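Local coordinates for putative capsular polysaccharide biosynthesis protein (Streptococcus pneumoniae serotype 4, PDB 6EWQ), which binds pyridoxal 5'-phosphate and is probably an aminotransferase of the DegT/DnrJ/EryC1 family, perhaps serving capsular polysaccharide synthesis, at residues I132-L137 with I171-D176; S177-G182 with S317-I322; T197-H202 with G212-W217. One frame throughout, in Å; residues are numbered along the deposited sequence.

Interaction 1 (I132-L137 with I171-D176). With PLP (pyridoxal-5'-phosphate), chain E.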
# COMPACT_ATOMS: atom_id res chain seq x y z
N ILE A 132 2.13 19.61 -13.02
CA ILE A 132 3.14 20.20 -12.12
C ILE A 132 2.80 19.78 -10.69
O ILE A 132 1.64 19.90 -10.24
CB ILE A 132 3.13 21.74 -12.22
CG1 ILE A 132 3.43 22.18 -13.66
CG2 ILE A 132 4.14 22.39 -11.28
CD1 ILE A 132 2.90 23.54 -13.97
N ILE A 133 3.81 19.27 -9.99
CA ILE A 133 3.69 18.88 -8.58
C ILE A 133 4.53 19.79 -7.72
O ILE A 133 5.66 19.47 -7.40
CB ILE A 133 4.09 17.41 -8.36
CG1 ILE A 133 3.37 16.52 -9.39
CG2 ILE A 133 3.81 16.98 -6.90
CD1 ILE A 133 3.54 15.04 -9.17
N PRO A 134 3.97 20.94 -7.30
CA PRO A 134 4.67 21.73 -6.29
C PRO A 134 4.57 21.07 -4.91
O PRO A 134 3.64 20.31 -4.68
CB PRO A 134 3.91 23.03 -6.28
CG PRO A 134 2.53 22.68 -6.73
CD PRO A 134 2.64 21.49 -7.62
N VAL A 135 5.55 21.30 -4.04
CA VAL A 135 5.55 20.78 -2.68
C VAL A 135 5.34 21.93 -1.73
O VAL A 135 6.01 22.95 -1.85
CB VAL A 135 6.83 19.96 -2.30
CG1 VAL A 135 8.14 20.76 -2.42
CG2 VAL A 135 6.73 19.39 -0.88
N GLU A 136 4.44 21.74 -0.77
CA GLU A 136 4.15 22.74 0.25
C GLU A 136 5.05 22.47 1.49
O GLU A 136 4.62 21.95 2.51
CB GLU A 136 2.69 22.71 0.63
CG GLU A 136 1.69 22.31 -0.47
CD GLU A 136 1.65 23.20 -1.68
OE1 GLU A 136 2.47 24.15 -1.84
OE2 GLU A 136 0.73 22.96 -2.46
N LEU A 137 6.32 22.82 1.34
CA LEU A 137 7.41 22.41 2.24
C LEU A 137 7.24 23.05 3.58
O LEU A 137 7.08 24.24 3.66
CB LEU A 137 8.79 22.80 1.66
CG LEU A 137 10.04 22.39 2.47
CD1 LEU A 137 10.33 20.92 2.30
CD2 LEU A 137 11.28 23.19 2.06
N ILE A 171 -2.30 22.07 -18.28
CA ILE A 171 -1.50 21.38 -17.30
C ILE A 171 -2.30 21.35 -16.02
O ILE A 171 -2.80 22.39 -15.56
CB ILE A 171 -0.14 22.04 -17.08
CG1 ILE A 171 0.72 21.87 -18.34
CG2 ILE A 171 0.59 21.42 -15.89
CD1 ILE A 171 1.88 22.83 -18.45
N VAL A 172 -2.44 20.15 -15.45
CA VAL A 172 -3.07 19.98 -14.13
C VAL A 172 -2.01 20.27 -13.04
O VAL A 172 -0.90 19.76 -13.09
CB VAL A 172 -3.69 18.56 -14.01
CG1 VAL A 172 -4.24 18.30 -12.62
CG2 VAL A 172 -4.81 18.40 -15.01
N ILE A 173 -2.36 21.08 -12.05
CA ILE A 173 -1.49 21.32 -10.88
C ILE A 173 -1.93 20.41 -9.71
O ILE A 173 -3.09 20.45 -9.28
CB ILE A 173 -1.53 22.78 -10.44
CG1 ILE A 173 -1.03 23.70 -11.56
CG2 ILE A 173 -0.71 22.99 -9.17
CD1 ILE A 173 -1.24 25.18 -11.31
N VAL A 174 -1.00 19.56 -9.24
CA VAL A 174 -1.27 18.55 -8.18
C VAL A 174 -0.39 18.83 -6.99
O VAL A 174 0.82 18.64 -7.04
CB VAL A 174 -1.02 17.10 -8.64
CG1 VAL A 174 -1.34 16.12 -7.52
CG2 VAL A 174 -1.85 16.78 -9.90
N SER A 175 -0.99 19.32 -5.92
CA SER A 175 -0.23 19.70 -4.76
C SER A 175 0.23 18.46 -3.93
O SER A 175 -0.59 17.69 -3.41
CB SER A 175 -1.04 20.65 -3.88
OG SER A 175 -0.44 20.84 -2.58
N ASP A 176 1.55 18.33 -3.76
CA ASP A 176 2.10 17.53 -2.67
C ASP A 176 1.99 18.32 -1.33
O ASP A 176 2.89 19.08 -0.94
CB ASP A 176 3.55 17.18 -2.98
CG ASP A 176 4.17 16.22 -1.95
OD1 ASP A 176 3.55 15.94 -0.89
OD2 ASP A 176 5.31 15.76 -2.18
N1 PLP E . 5.92 14.15 0.09
C2 PLP E . 6.57 14.72 1.16
C2A PLP E . 7.10 16.10 1.00
C3 PLP E . 6.73 13.97 2.43
O3 PLP E . 7.36 14.46 3.51
C4 PLP E . 6.20 12.63 2.60
C4A PLP E . 6.39 11.90 3.98
C5 PLP E . 5.51 12.11 1.35
C6 PLP E . 5.41 12.90 0.19
C5A PLP E . 4.89 10.74 1.30
O4P PLP E . 4.30 10.45 2.55
P PLP E . 3.78 8.97 2.87
O1P PLP E . 4.96 8.39 3.62
O2P PLP E . 3.63 8.37 1.51
O3P PLP E . 2.49 9.32 3.62
O HOH W 1 3.90 19.30 1.57
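D176 O is held by two donors. E136 N reaches it at 3.1 Å along a nearly straight bond, 173° at the hydrogen, and a water donates to D176 O at 2.7 Å. The same water also gives a weak bond to E136 O, so it bridges the two backbones. Further back the chains run side by side: V174 N donates to I132 O at 2.8 Å, I132 N to V172 O, and D176 N to P134 O. I132 and I173 form a parallel bridge pair, placing strands 129-132 and 172-176 next to each other in the seven-stranded mixed sheet of a fold-type I PLP enzyme, joined by a connection that holds helices 144-153 and 163-167. Beyond I132 the first chain continues as a loop toward the cofactor.

There D176 does the polar work. With CG anti to the backbone N (chi1 -174°), its carboxylate extends to the pyridine ring, and OD2 lies 2.8 Å from PLP N1. S93 OG hydrogen-bonds OD2 and A178 N bonds OD1, which fixes the rotation of the group. V135 CG2 packs against the ring methyl, 3.8 Å from PLP C2A. The E136 chain bends at chi2 (-61°), which brings OE2 to S175; OE2 is modelled only 2.4 Å from S175 OG, so the detail of that bond is doubtful, but Y144 OH also bonds OE2 and C142 N bonds OE1. Apolar side chains fill in around the backbone bonds: I132 CD1 touches I171 CG2 at 3.7 Å, and the P134 ring crosses I173 at about a right angle, CD to CG2 4.0 Å.

Interaction 2 (S177-G182 with S317-I322). With PLP (pyridoxal-5'-phosphate), chain E.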
# COMPACT_ATOMS: atom_id res chain seq x y z
N SER A 177 0.87 18.14 -0.65
CA SER A 177 0.65 18.74 0.67
C SER A 177 0.86 17.68 1.81
O SER A 177 0.12 17.68 2.80
CB SER A 177 -0.76 19.36 0.76
OG SER A 177 -0.95 20.37 -0.22
N ALA A 178 1.88 16.84 1.68
CA ALA A 178 2.23 15.93 2.75
C ALA A 178 2.43 16.69 4.11
O ALA A 178 2.11 16.16 5.17
CB ALA A 178 3.46 15.13 2.40
N HIS A 179 2.92 17.92 4.05
CA HIS A 179 3.21 18.67 5.22
C HIS A 179 2.15 19.71 5.56
O HIS A 179 2.32 20.47 6.50
CB HIS A 179 4.55 19.42 5.00
CG HIS A 179 5.71 18.54 4.59
ND1 HIS A 179 6.84 19.05 4.01
CD2 HIS A 179 5.95 17.22 4.78
CE1 HIS A 179 7.71 18.08 3.78
NE2 HIS A 179 7.18 16.95 4.21
N ALA A 180 1.09 19.80 4.76
CA ALA A 180 0.30 21.02 4.70
C ALA A 180 -1.19 20.86 4.96
O ALA A 180 -1.95 21.78 4.68
CB ALA A 180 0.53 21.72 3.38
N LEU A 181 -1.59 19.75 5.52
CA LEU A 181 -2.97 19.68 6.03
C LEU A 181 -3.13 20.81 7.06
O LEU A 181 -2.39 20.91 8.00
CB LEU A 181 -3.29 18.31 6.66
CG LEU A 181 -4.73 18.12 7.20
CD1 LEU A 181 -5.73 17.98 6.09
CD2 LEU A 181 -4.83 16.91 8.10
N GLY A 182 -4.12 21.67 6.85
CA GLY A 182 -4.32 22.83 7.68
C GLY A 182 -3.67 24.13 7.29
O GLY A 182 -3.97 25.16 7.88
N SER A 317 0.67 25.30 8.21
CA SER A 317 0.41 24.30 9.23
C SER A 317 1.55 24.15 10.26
O SER A 317 1.32 23.61 11.34
CB SER A 317 0.21 22.94 8.58
OG SER A 317 1.40 22.57 7.91
N ARG A 318 2.76 24.59 9.91
CA ARG A 318 3.91 24.61 10.81
C ARG A 318 4.31 23.19 11.16
O ARG A 318 4.35 22.78 12.37
CB ARG A 318 3.69 25.44 12.09
CG ARG A 318 3.34 26.90 11.82
CD ARG A 318 3.08 27.68 13.10
NE ARG A 318 2.83 29.10 12.85
CZ ARG A 318 1.70 29.59 12.39
NH1 ARG A 318 0.63 28.84 12.18
NH2 ARG A 318 1.60 30.89 12.18
N HIS A 319 4.67 22.48 10.11
CA HIS A 319 5.06 21.07 10.19
C HIS A 319 6.53 20.85 10.51
O HIS A 319 6.85 20.03 11.38
CB HIS A 319 4.70 20.32 8.88
CG HIS A 319 5.21 18.92 8.88
ND1 HIS A 319 4.92 18.04 9.90
CD2 HIS A 319 6.11 18.30 8.08
CE1 HIS A 319 5.62 16.93 9.72
NE2 HIS A 319 6.37 17.08 8.64
N LEU A 320 7.40 21.60 9.83
CA LEU A 320 8.88 21.54 10.02
C LEU A 320 9.50 22.92 10.28
O LEU A 320 9.11 23.91 9.66
CB LEU A 320 9.59 20.99 8.78
CG LEU A 320 9.23 19.60 8.26
CD1 LEU A 320 9.88 19.31 6.92
CD2 LEU A 320 9.57 18.48 9.25
N TYR A 321 10.41 23.00 11.26
CA TYR A 321 11.12 24.27 11.50
C TYR A 321 12.38 24.26 10.69
O TYR A 321 13.44 23.95 11.14
CB TYR A 321 11.38 24.57 12.98
CG TYR A 321 11.63 26.04 13.23
CD1 TYR A 321 10.60 26.95 13.11
CD2 TYR A 321 12.91 26.54 13.54
CE1 TYR A 321 10.82 28.30 13.35
CE2 TYR A 321 13.13 27.88 13.79
CZ TYR A 321 12.08 28.77 13.69
OH TYR A 321 12.25 30.12 13.93
N ILE A 322 12.20 24.56 9.40
CA ILE A 322 13.28 24.62 8.51
C ILE A 322 14.05 25.92 8.79
O ILE A 322 13.46 26.97 8.84
CB ILE A 322 12.80 24.49 7.04
CG1 ILE A 322 12.48 23.01 6.79
CG2 ILE A 322 13.90 24.96 6.06
CD1 ILE A 322 11.92 22.68 5.44
N1 PLP E . 5.92 14.15 0.09
C2 PLP E . 6.57 14.72 1.16
C2A PLP E . 7.10 16.10 1.00
C3 PLP E . 6.73 13.97 2.43
O3 PLP E . 7.36 14.46 3.51
C4 PLP E . 6.20 12.63 2.60
C4A PLP E . 6.39 11.90 3.98
C5 PLP E . 5.51 12.11 1.35
C6 PLP E . 5.41 12.90 0.19
C5A PLP E . 4.89 10.74 1.30
O4P PLP E . 4.30 10.45 2.55
P PLP E . 3.78 8.97 2.87
O1P PLP E . 4.96 8.39 3.62
O2P PLP E . 3.63 8.37 1.51
O3P PLP E . 2.49 9.32 3.62
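S317 and H319 both pack against H179, and this is where the packing is tight. S317 OG donates to H179 O at 2.7 Å, lying in the carbonyl plane. Its chi1 of 63° sets OG between the backbone N and the carbonyl carbon, turned to the loop. H319 CB also rests on that carbonyl, 3.4 Å from H179 O. Beyond it the two imidazoles come together obliquely, CD2 of H179 against CD2 of H319 at 3.5 Å; the planes lie 30° apart, but the rings are slid so far that they barely overlap, with centroids 4.9 Å apart. L320 CD1 sits over one face of the H179 ring.

H179 is a PLP-binding residue, and this packing probably helps to hold it. H179 NE2 and PLP O3 share a hydrogen bond of 2.6 Å in which either could be the donor, and A138 N bonds ND1 at the other end of the ring, so the imidazole is pinned at both nitrogens. H319 is steadied in turn by N206, bonded to its ND1. The type I turn from S177 to A180 sets A178 CB over one face of the pyridine ring, 3.4 Å from PLP C2.

Toward G182 the contact slackens. Across it L181 O approaches S317 CB at 3.3 Å, its hydrogen bond going to Y281 OH of helix 268-299, and G182 is partly exposed.

The turn leaves strand 172-176 and has strand 196-200 beside it, with L181 packed on F199. Segment 317-322 leads into strand 321-325 of the small antiparallel sheet; just before it L320 touches T382 of strand 380-383, and the long helix 268-299 lies against R318, H319 and Y321.

Interaction 3 (T197-H202 with G212-W217). With PLP (pyridoxal-5'-phosphate), chain E.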
# COMPACT_ATOMS: atom_id res chain seq x y z
N THR A 197 -4.90 17.41 -4.74
CA THR A 197 -3.96 17.50 -3.60
C THR A 197 -3.88 16.17 -2.93
O THR A 197 -4.92 15.56 -2.72
CB THR A 197 -4.42 18.58 -2.62
OG1 THR A 197 -4.42 19.87 -3.30
CG2 THR A 197 -3.46 18.68 -1.36
N SER A 198 -2.65 15.72 -2.61
CA SER A 198 -2.41 14.56 -1.75
C SER A 198 -1.89 14.98 -0.37
O SER A 198 -1.04 15.85 -0.28
CB SER A 198 -1.38 13.62 -2.32
OG SER A 198 -0.16 14.26 -2.38
N PHE A 199 -2.39 14.33 0.67
CA PHE A 199 -1.94 14.57 2.05
C PHE A 199 -1.34 13.31 2.68
O PHE A 199 -1.69 12.20 2.30
CB PHE A 199 -3.12 14.97 2.94
CG PHE A 199 -3.76 16.27 2.59
CD1 PHE A 199 -3.17 17.47 2.99
CD2 PHE A 199 -4.93 16.31 1.86
CE1 PHE A 199 -3.77 18.70 2.68
CE2 PHE A 199 -5.55 17.54 1.55
CZ PHE A 199 -4.95 18.74 1.95
N SER A 200 -0.45 13.47 3.67
CA SER A 200 0.20 12.34 4.35
C SER A 200 -0.17 12.34 5.80
O SER A 200 -0.12 13.38 6.46
CB SER A 200 1.73 12.41 4.21
OG SER A 200 2.33 11.26 4.74
N PHE A 201 -0.51 11.16 6.29
CA PHE A 201 -0.83 10.96 7.71
C PHE A 201 0.17 9.98 8.30
O PHE A 201 -0.12 9.19 9.22
CB PHE A 201 -2.25 10.40 7.84
CG PHE A 201 -3.29 11.10 7.01
CD1 PHE A 201 -3.28 12.48 6.82
CD2 PHE A 201 -4.37 10.36 6.45
CE1 PHE A 201 -4.28 13.08 6.06
CE2 PHE A 201 -5.38 10.97 5.71
CZ PHE A 201 -5.33 12.32 5.51
N HIS A 202 1.37 10.01 7.75
CA HIS A 202 2.46 9.17 8.23
C HIS A 202 2.83 9.54 9.69
O HIS A 202 2.53 10.65 10.15
CB HIS A 202 3.64 9.38 7.28
CG HIS A 202 4.87 8.66 7.68
ND1 HIS A 202 5.81 9.22 8.51
CD2 HIS A 202 5.35 7.45 7.32
CE1 HIS A 202 6.83 8.38 8.66
NE2 HIS A 202 6.57 7.30 7.94
N GLY A 212 -0.80 6.44 6.34
CA GLY A 212 -2.00 6.84 5.66
C GLY A 212 -1.82 8.08 4.85
O GLY A 212 -0.75 8.70 4.81
N GLY A 213 -2.89 8.41 4.15
CA GLY A 213 -3.00 9.65 3.41
C GLY A 213 -4.30 9.77 2.61
O GLY A 213 -5.25 9.02 2.82
N SER A 214 -4.36 10.80 1.77
CA SER A 214 -5.61 11.08 1.04
C SER A 214 -5.37 11.82 -0.23
O SER A 214 -4.36 12.50 -0.36
CB SER A 214 -6.62 11.88 1.90
OG SER A 214 -6.10 13.18 2.14
N ALA A 215 -6.27 11.62 -1.19
CA ALA A 215 -6.34 12.40 -2.40
C ALA A 215 -7.64 13.19 -2.32
O ALA A 215 -8.67 12.66 -1.86
CB ALA A 215 -6.34 11.51 -3.62
N THR A 216 -7.59 14.45 -2.75
CA THR A 216 -8.79 15.30 -2.92
C THR A 216 -8.58 16.21 -4.10
O THR A 216 -7.51 16.19 -4.73
CB THR A 216 -9.16 16.06 -1.61
OG1 THR A 216 -10.45 16.65 -1.73
CG2 THR A 216 -8.16 17.16 -1.25
N TRP A 217 -9.60 17.02 -4.41
CA TRP A 217 -9.55 17.91 -5.57
C TRP A 217 -10.46 19.08 -5.35
O TRP A 217 -11.48 18.94 -4.72
CB TRP A 217 -9.94 17.17 -6.84
CG TRP A 217 -11.25 16.47 -6.79
CD1 TRP A 217 -12.44 16.96 -7.22
CD2 TRP A 217 -11.49 15.13 -6.36
NE1 TRP A 217 -13.42 16.02 -7.06
CE2 TRP A 217 -12.87 14.88 -6.52
CE3 TRP A 217 -10.68 14.11 -5.84
CZ2 TRP A 217 -13.47 13.65 -6.19
CZ3 TRP A 217 -11.29 12.88 -5.48
CH2 TRP A 217 -12.67 12.66 -5.69
N1 PLP E . 5.92 14.15 0.09
C2 PLP E . 6.57 14.72 1.16
C2A PLP E . 7.10 16.10 1.00
C3 PLP E . 6.73 13.97 2.43
O3 PLP E . 7.36 14.46 3.51
C4 PLP E . 6.20 12.63 2.60
C4A PLP E . 6.39 11.90 3.98
C5 PLP E . 5.51 12.11 1.35
C6 PLP E . 5.41 12.90 0.19
C5A PLP E . 4.89 10.74 1.30
O4P PLP E . 4.30 10.45 2.55
P PLP E . 3.78 8.97 2.87
O1P PLP E . 4.96 8.39 3.62
O2P PLP E . 3.63 8.37 1.51
O3P PLP E . 2.49 9.32 3.62
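F201 turns its ring back onto the neighbouring strand because CG stands anti to the carbonyl carbon, chi1 -46°, and S214 OG, set between its own backbone N and carbonyl carbon at chi1 67°, rises to meet the phenyl groups. The F201 ring lies over G213, where no side chain intervenes: G213 CA makes a CH-pi contact, 3.8 Å from the F201 ring centroid and 27° off its normal. S214 OG is 3.6 Å from F201 CZ. It also touches the edge of the F199 ring, 3.4 Å from CD2, and T216 CG2 follows along that edge at 3.8 Å from F199 CE2.

The backbones form an antiparallel ladder. T197 pairs with T216 and F199 with S214 through two hydrogen bonds each, T197 N to T216 O being 2.9 Å; F201 N then extends the ladder to G212 O. Strand 213-217 runs antiparallel to both its neighbours, 196-200 and 58-61, while the other strands of the sheet run parallel to one another: the single reversed strand is a hallmark of the large domain of fold-type I PLP enzymes. The loop joining the pair carries K205, the predicted lysine of the internal aldimine.

T197, F199, S214 and T216 line one face of the sheet, where T216 OG1 bonds K57 O and T55 OG1. S198, S200 and A215 point to the other, against helix 64-75. There S200 OG lies near the phosphate, with a probable bond to PLP O4P, but its modelled place is doubtful. H202, past the strand end, packs on K263 of the second subunit.

Overall arrangement
All three contacts lie in the buried middle of the chain, and each touches PLP from a different quarter: interaction 1 at the pyridine nitrogen, interaction 2 at the phenolic oxygen, interaction 3 at the phosphate. Interactions 1 and 3 share one sheet, with a probable hydrogen bond of 3.0 Å from S198 N to S175 O. Both rest mainly on backbone hydrogen bonds: antiparallel strand pairing in interaction 3, and in interaction 1 a short parallel strand edge running on into a loop. Interaction 2 joins two loops through a single hydrogen bond and side-chain packing. The least buried touching residues are G182 in interaction 2 and H202 in interaction 3, both partly exposed, while every touching residue of interaction 1 is buried.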